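Local coordinates for protein putative P450-like enzyme (Streptomyces himastatinicus ATCC 53653, PDB 5Z9J) that probably acts as a heme-containing cytochrome P450 monooxygenase, using heme iron to insert oxygen into its substrates in bacterial secondary metabolism, at residues P13-M18 against D386-A391. Sequence-based numbering, arbitrary orientation.
With TAM (tris(hydroxyethyl)aminomethane), chain F.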
# COMPACT_ATOMS: atom_id res chain seq x y z
N PRO A 13 -9.39 -0.85 -16.28
CA PRO A 13 -9.19 -1.22 -17.69
C PRO A 13 -7.71 -1.28 -18.08
O PRO A 13 -7.35 -1.98 -19.02
CB PRO A 13 -9.92 -0.13 -18.46
CG PRO A 13 -10.15 1.00 -17.48
CD PRO A 13 -10.21 0.37 -16.12
N GLY A 14 -6.87 -0.56 -17.36
CA GLY A 14 -5.44 -0.60 -17.63
C GLY A 14 -4.75 -1.87 -17.13
O GLY A 14 -3.59 -2.11 -17.49
N HIS A 15 -5.42 -2.66 -16.29
CA HIS A 15 -4.76 -3.82 -15.69
C HIS A 15 -4.92 -5.09 -16.50
O HIS A 15 -5.55 -6.05 -16.06
CB HIS A 15 -5.27 -4.08 -14.30
CG HIS A 15 -4.99 -2.95 -13.35
ND1 HIS A 15 -5.46 -2.93 -12.06
CD2 HIS A 15 -4.30 -1.80 -13.51
CE1 HIS A 15 -5.06 -1.83 -11.46
NE2 HIS A 15 -4.37 -1.11 -12.33
N PHE A 16 -4.30 -5.09 -17.67
CA PHE A 16 -4.45 -6.20 -18.60
C PHE A 16 -3.99 -7.54 -17.99
O PHE A 16 -4.49 -8.62 -18.40
CB PHE A 16 -3.66 -5.91 -19.90
CG PHE A 16 -2.18 -5.66 -19.68
CD1 PHE A 16 -1.30 -6.71 -19.62
CD2 PHE A 16 -1.70 -4.37 -19.49
CE1 PHE A 16 0.03 -6.48 -19.38
CE2 PHE A 16 -0.37 -4.13 -19.28
CZ PHE A 16 0.49 -5.18 -19.20
N TRP A 17 -3.02 -7.52 -17.09
CA TRP A 17 -2.51 -8.77 -16.52
C TRP A 17 -3.56 -9.52 -15.69
O TRP A 17 -3.49 -10.73 -15.54
CB TRP A 17 -1.25 -8.53 -15.71
CG TRP A 17 -1.43 -7.53 -14.56
CD1 TRP A 17 -1.76 -7.82 -13.28
CD2 TRP A 17 -1.31 -6.10 -14.63
NE1 TRP A 17 -1.84 -6.67 -12.52
CE2 TRP A 17 -1.58 -5.60 -13.33
CE3 TRP A 17 -0.99 -5.19 -15.65
CZ2 TRP A 17 -1.53 -4.23 -13.04
CZ3 TRP A 17 -0.96 -3.82 -15.35
CH2 TRP A 17 -1.23 -3.36 -14.05
N MET A 18 -4.52 -8.77 -15.11
CA MET A 18 -5.63 -9.38 -14.38
C MET A 18 -6.63 -10.13 -15.26
O MET A 18 -7.40 -10.96 -14.77
CB MET A 18 -6.36 -8.29 -13.57
CG MET A 18 -5.43 -7.63 -12.57
SD MET A 18 -4.65 -8.81 -11.43
CE MET A 18 -6.13 -9.54 -10.71
N ASP A 386 -2.67 2.59 -9.74
CA ASP A 386 -1.51 1.86 -9.21
C ASP A 386 -1.89 0.84 -8.15
O ASP A 386 -1.06 0.28 -7.47
CB ASP A 386 -0.40 2.83 -8.73
CG ASP A 386 -0.87 3.83 -7.68
OD1 ASP A 386 -2.09 4.08 -7.57
OD2 ASP A 386 -0.00 4.42 -7.01
N ALA A 387 -3.17 0.55 -8.07
CA ALA A 387 -3.70 -0.41 -7.12
C ALA A 387 -4.61 -1.43 -7.78
O ALA A 387 -5.53 -1.08 -8.54
CB ALA A 387 -4.47 0.31 -5.98
N SER A 388 -4.37 -2.69 -7.44
CA SER A 388 -5.21 -3.73 -7.92
C SER A 388 -5.90 -4.38 -6.70
O SER A 388 -5.36 -5.26 -6.02
CB SER A 388 -4.33 -4.70 -8.73
OG SER A 388 -5.05 -5.82 -9.15
N GLY A 389 -7.14 -3.97 -6.44
CA GLY A 389 -7.87 -4.56 -5.33
C GLY A 389 -9.32 -4.10 -5.26
O GLY A 389 -9.69 -3.20 -5.99
N VAL A 390 -10.11 -4.72 -4.38
CA VAL A 390 -11.53 -4.45 -4.30
C VAL A 390 -11.75 -3.22 -3.40
O VAL A 390 -11.00 -3.03 -2.48
CB VAL A 390 -12.32 -5.65 -3.74
CG1 VAL A 390 -12.20 -6.90 -4.68
CG2 VAL A 390 -11.88 -5.99 -2.33
N ALA A 391 -12.67 -2.34 -3.79
CA ALA A 391 -13.10 -1.19 -2.97
C ALA A 391 -14.35 -1.50 -2.13
O ALA A 391 -14.58 -0.91 -1.05
CB ALA A 391 -13.35 0.02 -3.86
C TAM F . -1.10 1.65 -18.89
C1 TAM F . -0.77 1.07 -20.32
C2 TAM F . -2.59 1.52 -18.54
C3 TAM F . -0.22 0.93 -17.82
C4 TAM F . -1.82 0.05 -20.79
C5 TAM F . -2.80 2.13 -17.16
C6 TAM F . -0.27 -0.61 -17.89
N TAM F . -0.74 3.07 -18.84
O4 TAM F . -2.82 0.69 -21.56
O5 TAM F . -1.91 3.25 -17.04
O6 TAM F . -1.55 -1.05 -17.49
O HOH W 1 -2.17 -7.35 -9.83
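The imidazole of His15 meets the loop 386-391 with its edge: the carbonyl oxygen of Ala387 lies close to the ring plane, 3.1 Å from His15 CE1. One face of the same ring carries the indole of Trp17, whose CZ2 sits 3.6 Å above the plane, nearer the ring's margin than its centre, and the ring of His12 also stacks on His15. Trp17, which also lines the tris(hydroxyethyl)aminomethane pocket, suits its place because a broad indole can cover the imidazole while its N-H gives to a water. The CB bond of His15 points at the 386-391 loop, and chi1 of -63° sets the ring's edge against it, with NE2 hydrogen-bonded to Val385 O just before that loop. Histidine fits because a flat ring can stack while its edge presents both an N-H and a polarised C-H to backbone oxygens. With an alanine here, Val385 O would probably lose its N-H donor and the space between Trp17 and Ala387 would be left unfilled. Ser388, small enough to fit beside both imidazole and thioether, packs CB 3.9 Å from His15 ND1; the Met18 chain, bent at chi2 and chi3, lays SD 3.8 Å from Ser388 OG. The water accepts from Trp17 NE1 at 2.8 Å and bonds weakly to Ser388 OG. Between the two loops the grip is thus ring-edge and van der Waals contact plus one weakly bridging water, while the firm bond goes to Val385.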